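Local coordinates for alpha-galactosidase (PDB 3MI6), which probably hydrolyses terminal, non-reducing alpha-D-galactose residues in alpha-D-galactosides, among them galactose oligosaccharides, galactomannans and galactolipids, at residues Ser98-Leu103 / Asp140-Leu145; Asp549-Ala554 / Val579-Met584. All blocks are in the same frame, centred on the assembly; numbering follows the deposited sequence.

Contact 1. Residues Ser98-Leu103 / Asp140-Leu145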
# COMPACT_ATOMS: atom_id res chain seq x y z
N SER D 98 13.58 10.40 -45.28
CA SER D 98 12.21 10.14 -44.84
C SER D 98 12.12 8.84 -44.02
O SER D 98 12.76 7.83 -44.34
CB SER D 98 11.30 10.08 -46.06
OG SER D 98 9.98 9.67 -45.73
N ARG D 99 11.32 8.88 -42.96
CA ARG D 99 11.19 7.74 -42.07
C ARG D 99 9.74 7.22 -42.06
O ARG D 99 9.37 6.39 -41.22
CB ARG D 99 11.64 8.13 -40.66
CG ARG D 99 13.13 8.51 -40.57
CD ARG D 99 13.47 9.07 -39.20
NE ARG D 99 12.55 10.14 -38.83
CZ ARG D 99 12.64 11.39 -39.29
NH1 ARG D 99 13.62 11.70 -40.13
NH2 ARG D 99 11.78 12.32 -38.92
N ILE D 100 8.94 7.71 -43.00
CA ILE D 100 7.56 7.28 -43.11
C ILE D 100 7.47 5.90 -43.74
O ILE D 100 8.22 5.57 -44.66
CB ILE D 100 6.72 8.27 -43.90
CG1 ILE D 100 6.89 9.67 -43.33
CG2 ILE D 100 5.27 7.87 -43.87
CD1 ILE D 100 6.92 9.71 -41.83
N THR D 101 6.56 5.08 -43.23
CA THR D 101 6.34 3.76 -43.79
C THR D 101 4.87 3.44 -43.81
O THR D 101 4.19 3.58 -42.80
CB THR D 101 7.07 2.69 -42.99
OG1 THR D 101 8.47 2.76 -43.29
CG2 THR D 101 6.56 1.32 -43.37
N GLU D 102 4.36 3.02 -44.96
CA GLU D 102 2.95 2.66 -45.03
C GLU D 102 2.73 1.20 -45.38
O GLU D 102 2.64 0.85 -46.55
CB GLU D 102 2.20 3.55 -46.00
CG GLU D 102 2.04 4.95 -45.49
CD GLU D 102 1.72 5.93 -46.58
OE1 GLU D 102 1.17 5.50 -47.61
OE2 GLU D 102 2.02 7.13 -46.39
N LEU D 103 2.66 0.36 -44.35
CA LEU D 103 2.41 -1.05 -44.59
C LEU D 103 1.01 -1.25 -45.16
O LEU D 103 0.06 -0.54 -44.79
CB LEU D 103 2.57 -1.86 -43.32
CG LEU D 103 4.01 -1.98 -42.82
CD1 LEU D 103 4.03 -2.80 -41.56
CD2 LEU D 103 4.89 -2.60 -43.89
N ASP D 140 5.18 -2.12 -48.31
CA ASP D 140 5.17 -0.68 -48.16
C ASP D 140 4.88 0.04 -49.49
O ASP D 140 5.63 -0.09 -50.47
CB ASP D 140 6.52 -0.24 -47.61
CG ASP D 140 6.61 1.26 -47.40
OD1 ASP D 140 5.57 1.88 -47.03
OD2 ASP D 140 7.72 1.80 -47.60
N ARG D 141 3.78 0.79 -49.52
CA ARG D 141 3.43 1.63 -50.67
C ARG D 141 4.49 2.68 -51.00
O ARG D 141 4.51 3.22 -52.10
CB ARG D 141 2.09 2.34 -50.43
CG ARG D 141 0.92 1.41 -50.17
CD ARG D 141 -0.42 2.15 -50.24
NE ARG D 141 -0.65 3.02 -49.09
CZ ARG D 141 -1.60 2.80 -48.18
NH1 ARG D 141 -2.41 1.75 -48.31
NH2 ARG D 141 -1.75 3.64 -47.16
N ILE D 142 5.37 2.98 -50.04
CA ILE D 142 6.36 4.04 -50.23
C ILE D 142 7.74 3.55 -50.70
O ILE D 142 8.38 4.21 -51.52
CB ILE D 142 6.54 4.89 -48.95
CG1 ILE D 142 5.22 5.55 -48.55
CG2 ILE D 142 7.61 5.93 -49.16
CD1 ILE D 142 5.35 6.51 -47.38
N THR D 143 8.20 2.42 -50.20
CA THR D 143 9.58 2.04 -50.49
C THR D 143 9.68 0.68 -51.15
O THR D 143 10.73 0.34 -51.68
CB THR D 143 10.46 2.03 -49.22
OG1 THR D 143 10.12 0.90 -48.40
CG2 THR D 143 10.27 3.32 -48.44
N GLY D 144 8.61 -0.09 -51.10
CA GLY D 144 8.61 -1.40 -51.71
C GLY D 144 9.12 -2.52 -50.82
O GLY D 144 9.02 -3.70 -51.18
N LEU D 145 9.67 -2.15 -49.67
CA LEU D 145 10.08 -3.10 -48.63
C LEU D 145 8.95 -4.06 -48.34
O LEU D 145 7.78 -3.68 -48.35
CB LEU D 145 10.44 -2.34 -47.35
CG LEU D 145 10.51 -3.12 -46.04
CD1 LEU D 145 11.93 -3.25 -45.57
CD2 LEU D 145 9.70 -2.42 -44.98
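E102 and D140 hold together a largely polar contact between two loops at the edge of the nine-stranded antiparallel sheet, where 98-103 leads into the strand 103-112 and the loop 140-145 turns back from the strand 132-140. With CG trans to its backbone N (chi1 -179°), D140 reaches across: D140 OD1 accepts the N-H of E102 at 2.7 Å, on the syn side but 34° out of the carboxylate plane. Its other oxygen serves the turn itself, D140 OD2 accepting from T143 OG1 at 2.7 Å through its anti lone pair. A bond between backbones runs the other way: R141 N donates to E102 O at 3.2 Å. Farther out, R141 bends at chi3 and brings the edge of its guanidinium to the E102 carboxylate, the planes 64° apart; the salt bridge R141 NE to E102 OE1 is weak at 3.4 Å. E102 OE2 has a stronger partner in K82 and also accepts from the T439 amide of the second subunit. I142 CD1 touches I100 CG2 at 3.8 Å. With an alanine at D140, the E102 amide and the T143 hydroxyl would probably lose the carboxylate that both bond to. The turn closes the beta-hairpin 132-154 of the family 36 N-terminal domain, and 98-103 enters the neighbouring edge strand, L103 and D140 forming an antiparallel non-hydrogen-bonded pair.

Contact 2. Residues Asp549-Ala554 / Val579-Met584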
# COMPACT_ATOMS: atom_id res chain seq x y z
N ASP D 549 27.57 -16.71 -9.95
CA ASP D 549 28.84 -16.91 -9.28
C ASP D 549 28.64 -16.97 -7.78
O ASP D 549 29.46 -17.55 -7.05
CB ASP D 549 29.82 -15.80 -9.61
CG ASP D 549 30.79 -16.20 -10.68
OD1 ASP D 549 30.91 -17.42 -10.92
OD2 ASP D 549 31.43 -15.29 -11.29
N ASP D 550 27.57 -16.35 -7.31
CA ASP D 550 27.21 -16.45 -5.91
C ASP D 550 26.70 -17.87 -5.63
O ASP D 550 25.63 -18.25 -6.12
CB ASP D 550 26.14 -15.42 -5.55
CG ASP D 550 25.89 -15.33 -4.07
OD1 ASP D 550 26.18 -16.31 -3.34
OD2 ASP D 550 25.41 -14.28 -3.61
N THR D 551 27.48 -18.64 -4.86
CA THR D 551 27.13 -20.01 -4.49
C THR D 551 26.81 -20.14 -3.00
O THR D 551 26.83 -21.26 -2.45
CB THR D 551 28.27 -20.99 -4.83
OG1 THR D 551 29.44 -20.66 -4.07
CG2 THR D 551 28.60 -20.92 -6.30
N ASP D 552 26.55 -19.01 -2.34
CA ASP D 552 26.01 -19.06 -0.98
C ASP D 552 24.57 -19.61 -0.95
O ASP D 552 23.75 -19.23 -1.79
CB ASP D 552 26.01 -17.68 -0.34
CG ASP D 552 25.36 -17.69 1.04
OD1 ASP D 552 25.97 -18.22 1.98
OD2 ASP D 552 24.22 -17.19 1.17
N ALA D 553 24.27 -20.47 0.02
CA ALA D 553 22.93 -21.06 0.14
C ALA D 553 21.81 -20.02 0.26
O ALA D 553 20.84 -20.05 -0.50
CB ALA D 553 22.88 -22.04 1.31
N ALA D 554 21.94 -19.10 1.20
CA ALA D 554 20.92 -18.07 1.40
C ALA D 554 20.71 -17.20 0.17
O ALA D 554 19.58 -16.96 -0.21
CB ALA D 554 21.28 -17.21 2.60
N VAL D 579 32.64 -22.79 2.93
CA VAL D 579 32.10 -21.86 3.91
C VAL D 579 33.23 -21.47 4.90
O VAL D 579 34.09 -22.29 5.21
CB VAL D 579 30.86 -22.54 4.58
CG1 VAL D 579 31.17 -23.06 5.98
CG2 VAL D 579 29.64 -21.64 4.53
N PRO D 580 33.29 -20.19 5.34
CA PRO D 580 32.48 -19.01 5.00
C PRO D 580 32.65 -18.60 3.55
O PRO D 580 33.77 -18.35 3.11
CB PRO D 580 33.06 -17.91 5.90
CG PRO D 580 34.42 -18.36 6.22
CD PRO D 580 34.36 -19.86 6.30
N ASN D 581 31.53 -18.53 2.84
CA ASN D 581 31.46 -18.16 1.44
C ASN D 581 32.43 -17.08 1.02
O ASN D 581 32.54 -16.05 1.69
CB ASN D 581 30.02 -17.74 1.11
CG ASN D 581 29.89 -17.18 -0.28
OD1 ASN D 581 30.01 -15.98 -0.49
ND2 ASN D 581 29.65 -18.07 -1.25
N ASP D 582 33.14 -17.31 -0.09
CA ASP D 582 34.19 -16.40 -0.57
C ASP D 582 33.65 -15.09 -1.17
O ASP D 582 34.36 -14.08 -1.20
CB ASP D 582 35.10 -17.10 -1.59
CG ASP D 582 35.61 -18.46 -1.12
OD1 ASP D 582 35.52 -18.76 0.10
OD2 ASP D 582 36.09 -19.25 -1.97
N GLN D 583 32.40 -15.10 -1.63
CA GLN D 583 31.77 -13.91 -2.19
C GLN D 583 31.31 -12.90 -1.13
O GLN D 583 31.37 -11.70 -1.37
CB GLN D 583 30.59 -14.27 -3.11
CG GLN D 583 30.95 -15.07 -4.37
CD GLN D 583 30.95 -16.60 -4.15
OE1 GLN D 583 32.00 -17.25 -4.29
NE2 GLN D 583 29.78 -17.17 -3.83
N MSE D 584 30.87 -13.38 0.03
CA MSE D 584 30.26 -12.47 1.01
C MSE D 584 30.24 -12.90 2.48
O MSE D 584 29.68 -12.19 3.32
CB MSE D 584 28.85 -12.09 0.56
CG MSE D 584 28.14 -13.20 -0.17
SE MSE D 584 27.36 -14.46 1.08
CE MSE D 584 26.35 -13.14 2.09
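D549 meets Q583 through its backbone: D549 O lies 3.4 Å from Q583 CD, the long side chain of Q583 bending at chi2 to lay its amide beside the chain at 549-551. The D549 carboxylate, predicted to be the proton donor, leads elsewhere, held by the indole N-H groups of W200 and W546. At D550 the side chain serves its own loop; CG lies anti to the backbone N (chi1 -171°), and D550 OD1 accepts from D552 N at 2.9 Å, met nearly along the C-O axis. This Asx turn follows the barrel strand 544-546, and the opposing loop follows the next strand, 572-576, so the contact joins two adjacent beta-to-alpha loops of the TIM barrel. T551 lies beside the Q583 side chain, while T551 OG1 bonds to S577 and E338. D552, the N-cap of helix 553-566, packs across N581 at about a right angle, D552 CB lying 3.9 Å from N581 CG. Selenomethionine M584, folded back at chi2 and chi3, brings SE across the D552 side chain, 3.8 Å from D552 CB, and D552 OD2 receives E555 N and pairs with R586. Facing D552, N581 braces its own loop in an Asx motif: N581 OD1 accepts M584 N at 2.8 Å in the carbonyl plane, and Q583 N more weakly.

In the fold
Contact 1 lies in the N-terminal domain and contact 2 in the catalytic barrel, on opposite sides of the chain's centre. Their own centres are 55 Å apart and their nearest atoms about 41 Å, so neither touches the other. Contact 2 includes the predicted acid D549, whose side chain comes to about 3 Å from that of W200 and about 5 Å from that of N481, both predicted to bind substrate; contact 1 lies away from the predicted sites of its own chain. Both nevertheless reach subunit interfaces: 98-103 and 140-145 meet the second subunit, while 549-554 and 579-584 meet the third.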